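Long-range contacts in S-adenosylmethionine decarboxylase proenzyme (Aquifex aeolicus, PDB 2III), which probably catalyses the decarboxylation of S-adenosylmethionine, supplying the propylamine donor for the synthesis of spermidine and spermine: residues A[26-31]-A[45-50]; A[8-13]-A[78-83]; A[32-37]-A[95-100]. One frame throughout, in Å; residues are numbered along the deposited sequence.

Interaction 1: residues A[26-31]-A[45-50]; sequences DIRELL and SHYYQF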
ATOM      1  N   ASP A  26      10.987 -16.185  -1.758  1.00 20.22           N
ATOM      2  CA  ASP A  26      10.456 -16.156  -0.397  1.00 26.05           C
ATOM      3  C   ASP A  26       9.170 -15.312  -0.308  1.00 24.75           C
ATOM      4  O   ASP A  26       8.154 -15.764   0.220  1.00 23.23           O
ATOM      5  CB  ASP A  26      11.498 -15.577   0.576  1.00 26.95           C
ATOM      6  CG  ASP A  26      12.877 -16.209   0.428  1.00 37.75           C
ATOM      7  OD1 ASP A  26      13.022 -17.419   0.702  1.00 35.78           O
ATOM      8  OD2 ASP A  26      13.821 -15.480   0.046  1.00 32.33           O
ATOM      9  N   ILE A  27       9.225 -14.083  -0.818  1.00 16.84           N
ATOM     10  CA  ILE A  27       8.078 -13.176  -0.771  1.00 29.58           C
ATOM     11  C   ILE A  27       6.885 -13.753  -1.523  1.00 34.93           C
ATOM     12  O   ILE A  27       5.750 -13.700  -1.036  1.00 23.12           O
ATOM     13  CB  ILE A  27       8.438 -11.786  -1.361  1.00 27.06           C
ATOM     14  CG1 ILE A  27       9.534 -11.143  -0.516  1.00 28.55           C
ATOM     15  CG2 ILE A  27       7.218 -10.888  -1.402  1.00 43.43           C
ATOM     16  CD1 ILE A  27       9.216 -11.103   0.951  1.00 25.35           C
ATOM     17  N   ARG A  28       7.159 -14.311  -2.701  1.00 30.98           N
ATOM     18  CA  ARG A  28       6.134 -14.914  -3.538  1.00 26.96           C
ATOM     19  C   ARG A  28       5.440 -16.043  -2.805  1.00 26.61           C
ATOM     20  O   ARG A  28       4.214 -16.078  -2.740  1.00 29.40           O
ATOM     21  CB  ARG A  28       6.756 -15.429  -4.838  1.00 43.37           C
ATOM     22  CG  ARG A  28       5.868 -16.339  -5.679  1.00 41.51           C
ATOM     23  CD  ARG A  28       6.354 -16.348  -7.127  1.00 42.58           C
ATOM     24  NE  ARG A  28       5.666 -15.326  -7.914  1.00 61.53           N
ATOM     25  CZ  ARG A  28       6.181 -14.714  -8.975  1.00 57.98           C
ATOM     26  NH1 ARG A  28       7.409 -15.008  -9.385  1.00 59.93           N
ATOM     27  NH2 ARG A  28       5.459 -13.817  -9.634  1.00 52.44           N
ATOM     28  N   GLU A  29       6.213 -16.963  -2.240  1.00 20.50           N
ATOM     29  CA  GLU A  29       5.607 -18.069  -1.509  1.00 30.79           C
ATOM     30  C   GLU A  29       4.771 -17.525  -0.366  1.00 26.58           C
ATOM     31  O   GLU A  29       3.637 -17.950  -0.152  1.00 26.01           O
ATOM     32  CB  GLU A  29       6.672 -19.002  -0.944  1.00 30.43           C
ATOM     33  CG  GLU A  29       6.997 -20.178  -1.835  1.00 61.99           C
ATOM     34  CD  GLU A  29       7.752 -21.262  -1.092  1.00 76.59           C
ATOM     35  OE1 GLU A  29       7.229 -21.753  -0.067  1.00 77.99           O
ATOM     36  OE2 GLU A  29       8.866 -21.624  -1.531  1.00 87.45           O
ATOM     37  N   LEU A  30       5.353 -16.578   0.362  1.00 20.13           N
ATOM     38  CA  LEU A  30       4.708 -15.945   1.501  1.00 22.23           C
ATOM     39  C   LEU A  30       3.349 -15.329   1.156  1.00 23.35           C
ATOM     40  O   LEU A  30       2.335 -15.659   1.774  1.00 26.03           O
ATOM     41  CB  LEU A  30       5.628 -14.859   2.067  1.00 19.47           C
ATOM     42  CG  LEU A  30       5.137 -14.085   3.292  1.00 24.95           C
ATOM     43  CD1 LEU A  30       5.219 -14.988   4.513  1.00 28.29           C
ATOM     44  CD2 LEU A  30       5.991 -12.840   3.496  1.00 21.81           C
ATOM     45  N   LEU A  31       3.334 -14.426   0.178  1.00 20.20           N
ATOM     46  CA  LEU A  31       2.097 -13.758  -0.220  1.00 22.48           C
ATOM     47  C   LEU A  31       1.091 -14.696  -0.894  1.00 33.11           C
ATOM     48  O   LEU A  31      -0.122 -14.512  -0.754  1.00 29.94           O
ATOM     49  CB  LEU A  31       2.400 -12.559  -1.138  1.00 25.51           C
ATOM     50  CG  LEU A  31       3.215 -11.390  -0.566  1.00 19.01           C
ATOM     51  CD1 LEU A  31       3.099 -10.193  -1.496  1.00 16.14           C
ATOM     52  CD2 LEU A  31       2.704 -11.013   0.813  1.00 15.25           C
ATOM     53  N   SER A  45      -0.269 -10.205  -9.403  1.00 24.90           N
ATOM     54  CA  SER A  45       0.778 -10.061  -8.403  1.00 28.24           C
ATOM     55  C   SER A  45       2.092  -9.694  -9.089  1.00 36.50           C
ATOM     56  O   SER A  45       2.414 -10.210 -10.163  1.00 29.27           O
ATOM     57  CB  SER A  45       0.938 -11.361  -7.605  1.00 16.47           C
ATOM     58  OG  SER A  45       1.408 -12.419  -8.422  1.00 31.61           O
ATOM     59  N   HIS A  46       2.850  -8.800  -8.462  1.00 39.55           N
ATOM     60  CA  HIS A  46       4.111  -8.348  -9.032  1.00 35.51           C
ATOM     61  C   HIS A  46       5.219  -8.279  -8.001  1.00 34.08           C
ATOM     62  O   HIS A  46       5.031  -7.749  -6.902  1.00 26.66           O
ATOM     63  CB  HIS A  46       3.893  -6.992  -9.696  1.00 26.82           C
ATOM     64  CG  HIS A  46       2.656  -6.954 -10.533  1.00 31.62           C
ATOM     65  ND1 HIS A  46       1.421  -6.621 -10.017  1.00 39.64           N
ATOM     66  CD2 HIS A  46       2.436  -7.344 -11.811  1.00 28.94           C
ATOM     67  CE1 HIS A  46       0.495  -6.811 -10.938  1.00 37.35           C
ATOM     68  NE2 HIS A  46       1.085  -7.251 -12.035  1.00 38.77           N
ATOM     69  N   TYR A  47       6.372  -8.829  -8.372  1.00 30.03           N
ATOM     70  CA  TYR A  47       7.528  -8.875  -7.495  1.00 25.84           C
ATOM     71  C   TYR A  47       8.772  -8.264  -8.101  1.00 30.56           C
ATOM     72  O   TYR A  47       8.911  -8.181  -9.321  1.00 35.06           O
ATOM     73  CB  TYR A  47       7.825 -10.317  -7.111  1.00 23.27           C
ATOM     74  CG  TYR A  47       6.637 -11.018  -6.509  1.00 28.54           C
ATOM     75  CD1 TYR A  47       5.628 -11.547  -7.316  1.00 19.15           C
ATOM     76  CD2 TYR A  47       6.501 -11.119  -5.125  1.00 25.89           C
ATOM     77  CE1 TYR A  47       4.506 -12.162  -6.756  1.00 27.51           C
ATOM     78  CE2 TYR A  47       5.388 -11.727  -4.554  1.00 33.39           C
ATOM     79  CZ  TYR A  47       4.395 -12.245  -5.372  1.00 27.04           C
ATOM     80  OH  TYR A  47       3.294 -12.839  -4.797  1.00 36.86           O
ATOM     81  N   TYR A  48       9.681  -7.832  -7.237  1.00 28.39           N
ATOM     82  CA  TYR A  48      10.930  -7.253  -7.692  1.00 30.77           C
ATOM     83  C   TYR A  48      12.075  -7.643  -6.765  1.00 27.39           C
ATOM     84  O   TYR A  48      11.957  -7.557  -5.548  1.00 27.50           O
ATOM     85  CB  TYR A  48      10.831  -5.731  -7.766  1.00 32.11           C
ATOM     86  CG  TYR A  48      12.029  -5.124  -8.454  1.00 39.79           C
ATOM     87  CD1 TYR A  48      12.211  -5.266  -9.830  1.00 34.35           C
ATOM     88  CD2 TYR A  48      13.008  -4.448  -7.724  1.00 38.24           C
ATOM     89  CE1 TYR A  48      13.342  -4.749 -10.463  1.00 42.52           C
ATOM     90  CE2 TYR A  48      14.143  -3.928  -8.349  1.00 44.13           C
ATOM     91  CZ  TYR A  48      14.302  -4.084  -9.718  1.00 38.47           C
ATOM     92  OH  TYR A  48      15.419  -3.579 -10.336  1.00 46.90           O
ATOM     93  N   GLN A  49      13.182  -8.076  -7.357  1.00 34.70           N
ATOM     94  CA  GLN A  49      14.364  -8.481  -6.605  1.00 27.66           C
ATOM     95  C   GLN A  49      15.346  -7.320  -6.545  1.00 24.53           C
ATOM     96  O   GLN A  49      15.726  -6.768  -7.578  1.00 22.52           O
ATOM     97  CB  GLN A  49      15.027  -9.684  -7.288  1.00 31.21           C
ATOM     98  CG  GLN A  49      16.315 -10.178  -6.639  1.00 24.69           C
ATOM     99  CD  GLN A  49      16.114 -10.664  -5.217  1.00 28.48           C
ATOM    100  OE1 GLN A  49      16.539 -10.015  -4.259  1.00 31.99           O
ATOM    101  NE2 GLN A  49      15.458 -11.812  -5.070  1.00 14.11           N
ATOM    102  N   PHE A  50      15.740  -6.935  -5.337  1.00 20.45           N
ATOM    103  CA  PHE A  50      16.704  -5.852  -5.174  1.00 23.05           C
ATOM    104  C   PHE A  50      18.075  -6.456  -4.924  1.00 27.79           C
ATOM    105  O   PHE A  50      18.188  -7.592  -4.459  1.00 24.05           O
ATOM    106  CB  PHE A  50      16.325  -4.955  -3.988  1.00 19.86           C
ATOM    107  CG  PHE A  50      15.136  -4.070  -4.253  1.00 20.25           C
ATOM    108  CD1 PHE A  50      15.232  -3.005  -5.143  1.00 16.59           C
ATOM    109  CD2 PHE A  50      13.914  -4.315  -3.630  1.00 21.29           C
ATOM    110  CE1 PHE A  50      14.121  -2.195  -5.417  1.00 24.30           C
ATOM    111  CE2 PHE A  50      12.795  -3.510  -3.900  1.00 18.34           C
ATOM    112  CZ  PHE A  50      12.905  -2.448  -4.794  1.00 12.05           C
TER
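The hydroxyl oxygen of Tyr47 is hemmed in by carbon: its OH lies 3.7 Å from Arg28 CA and 3.8 Å from Leu31 CB, and no hydrogen-bond partner is modelled for it. The phenol reaches from strand 42-49 toward helix 24-37, and segment 26-31 runs at 154° to strand segment 45-49, roughly antiparallel. Arg28 lies over one ring face, with its CB 4.1 Å from the ring centroid in a CH-pi contact. Arg28 CG stands anti to its backbone N (chi1 168°), and a bend at chi3 brings the guanidinium to CD1 and CE1, where NH2 comes within 3.2 Å of Tyr47 CD1. The guanidinium and ring planes stand 62° apart, inclined rather than stacked. Ile27 meets the ring at its edge, with CG2 3.7 Å from Tyr47 CE2, while Leu31 CD1 approaches the same carbon obliquely. Here the sandwich's helical layer meets strand 42-49, outermost in the sheet within this chain, between a magnesium site that includes Asp26 and a calcium ion about 3 Å from the Ser45 side chain. With no hydrogen bond between the segments, aliphatic contact and the arginine's lie against the ring do the joining.

Interaction 2: residues A[8-13]-A[78-83]; sequences HILADL and TVDVYT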
ATOM      1  N   HIS A   8      -7.483  -1.537   6.469  1.00 17.66           N
ATOM      2  CA  HIS A   8      -6.084  -1.534   6.084  1.00 17.44           C
ATOM      3  C   HIS A   8      -5.205  -1.750   7.305  1.00 19.82           C
ATOM      4  O   HIS A   8      -5.210  -0.955   8.244  1.00 29.05           O
ATOM      5  CB  HIS A   8      -5.771  -0.185   5.411  1.00  8.05           C
ATOM      6  CG  HIS A   8      -4.379  -0.058   4.879  1.00 16.71           C
ATOM      7  ND1 HIS A   8      -3.984   1.013   4.104  1.00 14.13           N
ATOM      8  CD2 HIS A   8      -3.281  -0.839   5.026  1.00 14.29           C
ATOM      9  CE1 HIS A   8      -2.706   0.887   3.797  1.00 18.01           C
ATOM     10  NE2 HIS A   8      -2.254  -0.227   4.343  1.00  8.89           N
ATOM     11  N   ILE A   9      -4.461  -2.847   7.285  1.00 20.59           N
ATOM     12  CA  ILE A   9      -3.546  -3.176   8.360  1.00 13.24           C
ATOM     13  C   ILE A   9      -2.115  -3.025   7.850  1.00 20.35           C
ATOM     14  O   ILE A   9      -1.761  -3.555   6.795  1.00 19.69           O
ATOM     15  CB  ILE A   9      -3.691  -4.639   8.816  1.00 16.29           C
ATOM     16  CG1 ILE A   9      -5.148  -4.972   9.126  1.00 18.25           C
ATOM     17  CG2 ILE A   9      -2.823  -4.877  10.052  1.00 17.34           C
ATOM     18  CD1 ILE A   9      -5.386  -6.468   9.320  1.00 14.74           C
ATOM     19  N   LEU A  10      -1.295  -2.292   8.587  1.00 11.58           N
ATOM     20  CA  LEU A  10       0.096  -2.157   8.198  1.00 15.58           C
ATOM     21  C   LEU A  10       0.934  -2.506   9.414  1.00 17.76           C
ATOM     22  O   LEU A  10       0.573  -2.181  10.544  1.00 22.70           O
ATOM     23  CB  LEU A  10       0.411  -0.743   7.687  1.00 25.21           C
ATOM     24  CG  LEU A  10      -0.228   0.515   8.270  1.00 31.36           C
ATOM     25  CD1 LEU A  10       0.415   1.735   7.635  1.00 38.59           C
ATOM     26  CD2 LEU A  10      -1.721   0.522   7.994  1.00 42.62           C
ATOM     27  N   ALA A  11       2.038  -3.206   9.185  1.00 18.04           N
ATOM     28  CA  ALA A  11       2.906  -3.604  10.278  1.00 14.15           C
ATOM     29  C   ALA A  11       4.357  -3.582   9.860  1.00 15.09           C
ATOM     30  O   ALA A  11       4.687  -3.890   8.717  1.00 14.68           O
ATOM     31  CB  ALA A  11       2.536  -4.999  10.743  1.00 11.64           C
ATOM     32  N   ASP A  12       5.220  -3.197  10.789  1.00 13.67           N
ATOM     33  CA  ASP A  12       6.647  -3.201  10.532  1.00 16.39           C
ATOM     34  C   ASP A  12       7.144  -4.359  11.394  1.00 16.14           C
ATOM     35  O   ASP A  12       6.997  -4.346  12.617  1.00 18.98           O
ATOM     36  CB  ASP A  12       7.280  -1.873  10.952  1.00 18.63           C
ATOM     37  CG  ASP A  12       6.687  -0.684  10.211  1.00 21.04           C
ATOM     38  OD1 ASP A  12       6.096  -0.880   9.122  1.00 13.97           O
ATOM     39  OD2 ASP A  12       6.819   0.451  10.716  1.00 21.94           O
ATOM     40  N   LEU A  13       7.702  -5.373  10.747  1.00 14.66           N
ATOM     41  CA  LEU A  13       8.178  -6.557  11.452  1.00 18.41           C
ATOM     42  C   LEU A  13       9.691  -6.555  11.635  1.00 20.16           C
ATOM     43  O   LEU A  13      10.437  -6.457  10.664  1.00 28.38           O
ATOM     44  CB  LEU A  13       7.754  -7.811  10.684  1.00 18.01           C
ATOM     45  CG  LEU A  13       6.348  -7.833  10.076  1.00 23.92           C
ATOM     46  CD1 LEU A  13       6.108  -9.204   9.475  1.00 26.83           C
ATOM     47  CD2 LEU A  13       5.287  -7.524  11.127  1.00 14.40           C
ATOM     48  N   THR A  78       8.212  -4.603   5.875  1.00 19.32           N
ATOM     49  CA  THR A  78       7.080  -3.715   6.078  1.00  9.61           C
ATOM     50  C   THR A  78       5.930  -4.269   5.253  1.00 18.04           C
ATOM     51  O   THR A  78       6.024  -4.393   4.023  1.00 19.32           O
ATOM     52  CB  THR A  78       7.428  -2.272   5.662  1.00 15.11           C
ATOM     53  OG1 THR A  78       8.034  -2.268   4.360  1.00  9.94           O
ATOM     54  CG2 THR A  78       8.395  -1.669   6.679  1.00 17.33           C
ATOM     55  N   VAL A  79       4.847  -4.605   5.946  1.00 18.37           N
ATOM     56  CA  VAL A  79       3.679  -5.225   5.332  1.00 12.92           C
ATOM     57  C   VAL A  79       2.376  -4.420   5.344  1.00 19.68           C
ATOM     58  O   VAL A  79       2.071  -3.717   6.303  1.00 18.74           O
ATOM     59  CB  VAL A  79       3.386  -6.567   6.025  1.00 15.59           C
ATOM     60  CG1 VAL A  79       2.329  -7.336   5.244  1.00 20.41           C
ATOM     61  CG2 VAL A  79       4.685  -7.378   6.173  1.00 15.95           C
ATOM     62  N   ASP A  80       1.601  -4.548   4.272  1.00 13.62           N
ATOM     63  CA  ASP A  80       0.312  -3.878   4.173  1.00 13.52           C
ATOM     64  C   ASP A  80      -0.741  -4.869   3.702  1.00 20.67           C
ATOM     65  O   ASP A  80      -0.554  -5.552   2.687  1.00 21.38           O
ATOM     66  CB  ASP A  80       0.348  -2.724   3.161  1.00 14.73           C
ATOM     67  CG  ASP A  80       1.073  -1.500   3.678  1.00 20.00           C
ATOM     68  OD1 ASP A  80       0.446  -0.415   3.690  1.00 15.87           O
ATOM     69  OD2 ASP A  80       2.262  -1.614   4.054  1.00 13.47           O
ATOM     70  N   VAL A  81      -1.841  -4.955   4.439  1.00 13.65           N
ATOM     71  CA  VAL A  81      -2.946  -5.814   4.040  1.00 10.62           C
ATOM     72  C   VAL A  81      -4.176  -4.928   4.046  1.00 10.38           C
ATOM     73  O   VAL A  81      -4.694  -4.574   5.097  1.00 19.93           O
ATOM     74  CB  VAL A  81      -3.152  -7.010   4.985  1.00 15.17           C
ATOM     75  CG1 VAL A  81      -4.405  -7.789   4.569  1.00 16.25           C
ATOM     76  CG2 VAL A  81      -1.946  -7.932   4.909  1.00 14.45           C
ATOM     77  N   TYR A  82      -4.624  -4.569   2.848  1.00 17.18           N
ATOM     78  CA  TYR A  82      -5.768  -3.688   2.641  1.00 14.50           C
ATOM     79  C   TYR A  82      -6.838  -4.411   1.812  1.00 23.38           C
ATOM     80  O   TYR A  82      -6.631  -4.659   0.627  1.00 23.73           O
ATOM     81  CB  TYR A  82      -5.266  -2.436   1.906  1.00 15.56           C
ATOM     82  CG  TYR A  82      -6.270  -1.338   1.627  1.00 20.57           C
ATOM     83  CD1 TYR A  82      -5.867  -0.170   0.982  1.00 16.02           C
ATOM     84  CD2 TYR A  82      -7.616  -1.454   2.000  1.00 24.15           C
ATOM     85  CE1 TYR A  82      -6.768   0.860   0.713  1.00 19.71           C
ATOM     86  CE2 TYR A  82      -8.533  -0.425   1.733  1.00 21.39           C
ATOM     87  CZ  TYR A  82      -8.099   0.728   1.087  1.00 18.90           C
ATOM     88  OH  TYR A  82      -8.988   1.743   0.788  1.00 16.16           O
ATOM     89  N   THR A  83      -7.964  -4.758   2.443  1.00 20.33           N
ATOM     90  CA  THR A  83      -9.071  -5.437   1.756  1.00 25.04           C
ATOM     91  C   THR A  83     -10.357  -4.618   1.877  1.00 28.38           C
ATOM     92  O   THR A  83     -10.484  -3.765   2.760  1.00 24.37           O
ATOM     93  CB  THR A  83      -9.360  -6.823   2.360  1.00 21.33           C
ATOM     94  OG1 THR A  83      -9.848  -6.664   3.697  1.00 26.75           O
ATOM     95  CG2 THR A  83      -8.102  -7.665   2.396  1.00 21.44           C
TER
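His8 can be followed outward from strand 3-14 across its non-hydrogen-bonded partner Tyr82. Its CB sits over the Tyr82 ring, 4.3 Å from the centroid, and CG, anti to the backbone N (chi1 -176°), lies by Tyr82 CB, which returns the CH-pi contact over the imidazole. The planes are nearly parallel (7°) but offset, with little of one ring above the other. ND1 passes 3.8 Å from Tyr82 CD1 and takes a hydrogen bond from Arg113 of the same chain; Leu10 CD2 rests on the other face. CD2 lies by Asp80 OD1 and the Val81 carbonyl oxygen, CE1 by Asp80 OD1. At the tip His8 NE2 donates to Asp80 OD1 at 2.8 Å, the acceptor in the imidazole plane but met on its anti side, 31° out of the carboxylate plane. The antiparallel ladder beneath pairs Ile9 with Val81 and Ala11 with Val79. The second subunit meets this face, its Arg113 forming a salt bridge with Asp80 OD2 and its Thr78 hydrogen-bonded to Tyr82 OH; Tyr82 also touches Ser64, the predicted pyruvoyl precursor. Both imidazole nitrogens are engaged, fixing the ring's rotation, while Asp80 divides its oxygens between this histidine and an arginine across the interface.

Interaction 3: residues A[32-37]-A[95-100]; sequences EGAVKY and DYIITQ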
ATOM      1  N   GLU A  32       1.580 -15.688  -1.637  1.00 28.95           N
ATOM      2  CA  GLU A  32       0.668 -16.639  -2.271  1.00 34.71           C
ATOM      3  C   GLU A  32       0.005 -17.396  -1.131  1.00 31.34           C
ATOM      4  O   GLU A  32      -1.186 -17.709  -1.177  1.00 35.05           O
ATOM      5  CB  GLU A  32       1.420 -17.648  -3.149  1.00 40.22           C
ATOM      6  CG  GLU A  32       2.056 -17.088  -4.407  1.00 51.50           C
ATOM      7  CD  GLU A  32       2.644 -18.182  -5.292  1.00 66.88           C
ATOM      8  OE1 GLU A  32       3.304 -19.103  -4.758  1.00 68.27           O
ATOM      9  OE2 GLU A  32       2.453 -18.115  -6.527  1.00 76.58           O
ATOM     10  N   GLY A  33       0.798 -17.685  -0.105  1.00 24.34           N
ATOM     11  CA  GLY A  33       0.292 -18.411   1.040  1.00 15.69           C
ATOM     12  C   GLY A  33      -0.711 -17.606   1.840  1.00 32.43           C
ATOM     13  O   GLY A  33      -1.665 -18.170   2.388  1.00 22.67           O
ATOM     14  N   ALA A  34      -0.497 -16.291   1.916  1.00 18.99           N
ATOM     15  CA  ALA A  34      -1.400 -15.436   2.669  1.00 22.34           C
ATOM     16  C   ALA A  34      -2.745 -15.375   1.956  1.00 22.69           C
ATOM     17  O   ALA A  34      -3.795 -15.585   2.564  1.00 29.72           O
ATOM     18  CB  ALA A  34      -0.807 -14.035   2.812  1.00 14.88           C
ATOM     19  N   VAL A  35      -2.695 -15.099   0.658  1.00 26.10           N
ATOM     20  CA  VAL A  35      -3.889 -15.002  -0.166  1.00 25.67           C
ATOM     21  C   VAL A  35      -4.769 -16.242  -0.046  1.00 31.51           C
ATOM     22  O   VAL A  35      -5.976 -16.123   0.162  1.00 30.19           O
ATOM     23  CB  VAL A  35      -3.515 -14.777  -1.651  1.00 31.65           C
ATOM     24  CG1 VAL A  35      -4.734 -14.968  -2.544  1.00 22.74           C
ATOM     25  CG2 VAL A  35      -2.953 -13.373  -1.827  1.00 21.59           C
ATOM     26  N   LYS A  36      -4.172 -17.426  -0.172  1.00 28.82           N
ATOM     27  CA  LYS A  36      -4.939 -18.669  -0.077  1.00 37.55           C
ATOM     28  C   LYS A  36      -5.471 -18.899   1.344  1.00 38.08           C
ATOM     29  O   LYS A  36      -6.638 -19.239   1.531  1.00 33.09           O
ATOM     30  CB  LYS A  36      -4.075 -19.858  -0.522  1.00 40.82           C
ATOM     31  CG  LYS A  36      -3.483 -19.685  -1.922  1.00 60.85           C
ATOM     32  CD  LYS A  36      -2.731 -20.925  -2.417  1.00 66.77           C
ATOM     33  CE  LYS A  36      -3.681 -22.068  -2.753  1.00 81.42           C
ATOM     34  NZ  LYS A  36      -2.984 -23.231  -3.381  1.00 77.57           N
ATOM     35  N   TYR A  37      -4.619 -18.706   2.343  1.00 29.61           N
ATOM     36  CA  TYR A  37      -5.029 -18.887   3.728  1.00 31.37           C
ATOM     37  C   TYR A  37      -6.186 -17.953   4.077  1.00 34.42           C
ATOM     38  O   TYR A  37      -7.085 -18.329   4.824  1.00 30.68           O
ATOM     39  CB  TYR A  37      -3.850 -18.613   4.664  1.00 31.62           C
ATOM     40  CG  TYR A  37      -4.200 -18.625   6.138  1.00 38.00           C
ATOM     41  CD1 TYR A  37      -4.215 -19.816   6.866  1.00 42.95           C
ATOM     42  CD2 TYR A  37      -4.518 -17.442   6.806  1.00 31.33           C
ATOM     43  CE1 TYR A  37      -4.539 -19.827   8.227  1.00 40.45           C
ATOM     44  CE2 TYR A  37      -4.843 -17.442   8.159  1.00 40.87           C
ATOM     45  CZ  TYR A  37      -4.853 -18.634   8.863  1.00 41.69           C
ATOM     46  OH  TYR A  37      -5.186 -18.630  10.198  1.00 37.01           O
ATOM     47  N   ASP A  95      -2.209 -12.309   9.883  1.00 19.38           N
ATOM     48  CA  ASP A  95      -1.832 -13.311  10.890  1.00 22.43           C
ATOM     49  C   ASP A  95      -0.933 -14.356  10.239  1.00 26.69           C
ATOM     50  O   ASP A  95       0.048 -14.820  10.835  1.00 18.11           O
ATOM     51  CB  ASP A  95      -3.067 -14.023  11.469  1.00 26.34           C
ATOM     52  CG  ASP A  95      -3.936 -13.111  12.319  1.00 26.52           C
ATOM     53  OD1 ASP A  95      -3.432 -12.075  12.793  1.00 29.11           O
ATOM     54  OD2 ASP A  95      -5.124 -13.442  12.524  1.00 31.40           O
ATOM     55  N   TYR A  96      -1.285 -14.733   9.011  1.00 18.10           N
ATOM     56  CA  TYR A  96      -0.514 -15.719   8.270  1.00 20.95           C
ATOM     57  C   TYR A  96       0.894 -15.181   8.014  1.00 24.96           C
ATOM     58  O   TYR A  96       1.884 -15.806   8.389  1.00 27.95           O
ATOM     59  CB  TYR A  96      -1.195 -16.043   6.931  1.00 18.33           C
ATOM     60  CG  TYR A  96      -0.419 -17.045   6.106  1.00 21.57           C
ATOM     61  CD1 TYR A  96      -0.476 -18.412   6.388  1.00 23.09           C
ATOM     62  CD2 TYR A  96       0.420 -16.622   5.076  1.00 26.81           C
ATOM     63  CE1 TYR A  96       0.285 -19.332   5.665  1.00 24.76           C
ATOM     64  CE2 TYR A  96       1.184 -17.531   4.350  1.00 33.27           C
ATOM     65  CZ  TYR A  96       1.111 -18.883   4.648  1.00 37.06           C
ATOM     66  OH  TYR A  96       1.860 -19.780   3.923  1.00 47.23           O
ATOM     67  N   ILE A  97       0.976 -14.018   7.371  1.00 21.32           N
ATOM     68  CA  ILE A  97       2.262 -13.405   7.067  1.00 19.22           C
ATOM     69  C   ILE A  97       3.146 -13.293   8.314  1.00 21.13           C
ATOM     70  O   ILE A  97       4.317 -13.664   8.290  1.00 22.39           O
ATOM     71  CB  ILE A  97       2.055 -12.008   6.420  1.00 17.02           C
ATOM     72  CG1 ILE A  97       1.489 -12.184   5.006  1.00 19.14           C
ATOM     73  CG2 ILE A  97       3.369 -11.230   6.401  1.00 21.61           C
ATOM     74  CD1 ILE A  97       1.073 -10.900   4.320  1.00 15.48           C
ATOM     75  N   ILE A  98       2.587 -12.795   9.411  1.00 21.15           N
ATOM     76  CA  ILE A  98       3.357 -12.658  10.641  1.00 25.74           C
ATOM     77  C   ILE A  98       3.863 -14.003  11.178  1.00 33.66           C
ATOM     78  O   ILE A  98       5.036 -14.127  11.543  1.00 37.74           O
ATOM     79  CB  ILE A  98       2.535 -11.942  11.742  1.00 22.05           C
ATOM     80  CG1 ILE A  98       2.342 -10.472  11.364  1.00 20.20           C
ATOM     81  CG2 ILE A  98       3.255 -12.033  13.094  1.00 21.48           C
ATOM     82  CD1 ILE A  98       1.494  -9.690  12.344  1.00  8.98           C
ATOM     83  N   THR A  99       2.998 -15.012  11.229  1.00 31.06           N
ATOM     84  CA  THR A  99       3.426 -16.313  11.738  1.00 27.44           C
ATOM     85  C   THR A  99       4.490 -16.937  10.859  1.00 27.18           C
ATOM     86  O   THR A  99       5.391 -17.604  11.358  1.00 28.66           O
ATOM     87  CB  THR A  99       2.269 -17.322  11.849  1.00 35.07           C
ATOM     88  OG1 THR A  99       1.716 -17.555  10.550  1.00 53.42           O
ATOM     89  CG2 THR A  99       1.191 -16.807  12.790  1.00 27.43           C
ATOM     90  N   GLN A 100       4.392 -16.734   9.552  1.00 19.00           N
ATOM     91  CA  GLN A 100       5.390 -17.305   8.657  1.00 22.04           C
ATOM     92  C   GLN A 100       6.736 -16.616   8.844  1.00 25.23           C
ATOM     93  O   GLN A 100       7.780 -17.263   8.835  1.00 32.65           O
ATOM     94  CB  GLN A 100       4.948 -17.176   7.198  1.00 15.84           C
ATOM     95  CG  GLN A 100       3.684 -17.954   6.871  1.00 32.89           C
ATOM     96  CD  GLN A 100       3.769 -19.407   7.306  1.00 38.81           C
ATOM     97  OE1 GLN A 100       4.644 -20.148   6.861  1.00 45.85           O
ATOM     98  NE2 GLN A 100       2.860 -19.820   8.183  1.00 43.18           N
TER
HETATM   99  O   HOH W   1      -5.844 -16.273  11.523  1.00 37.06           O
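Two helices lying side by side on the sheet of the two-layer alpha/beta sandwich meet here, segments 32-37 and 95-100 running at 139° with their axes approaching to 9.0 Å. Gly33 has no side chain where Tyr96 passes, and a beta carbon there would probably crowd its OH. With CG anti to the backbone N (chi1 179°), Tyr96 sends its ring from helix 87-101 across to helix 24-37. Gly33 O stands 3.5 Å above one face of that ring, toward its rim, while Gln100 CG, from the tyrosine's own helix, lies on the opposite face. Ala34 CB fills the angle between two neighbours, 3.7 Å from Tyr96 CD2 and 3.7 Å from Ile97 CG1. Farther along, Tyr37 CD2 packs obliquely on Tyr96 CB at 3.6 Å; the two phenol rings are inclined by 28° and lie mostly past each other. Replacing Tyr96 by an alanine would probably open a gap between Gly33 and Gln100 and leave Tyr37 without its aromatic neighbour. A water spans the helices, 2.8 Å from Tyr37 OH and donating to Asp95 OD2 at 3.1 Å. Arg92 adds a cation-pi contact with Tyr37 and a hydrogen bond to its carbonyl. Apolar and aromatic packing thus brings the helices together; no direct hydrogen bond joins the segments, and the water between Tyr37 and Asp95 supplies a mediated one at the exposed end.

In the fold
From the N terminus, strand 3-14 comes first and leads to helix 24-37, which interaction 1 ties to strand 42-49 after a short excursion. That loop is nested inside the much longer one closed by interaction 2, where strand 76-84 returns beside strand 3-14 in the interior of the sheet. Interaction 3 crosses both: it starts from the later turns of helix 24-37 and ends on helix 87-101, beyond strand 76-84. Interactions 1 and 2 do not touch, but interaction 3 touches each, Ile97 packing on Leu31 and on Val79. The helical layer is thus joined to an outer strand, to itself and to an interior strand.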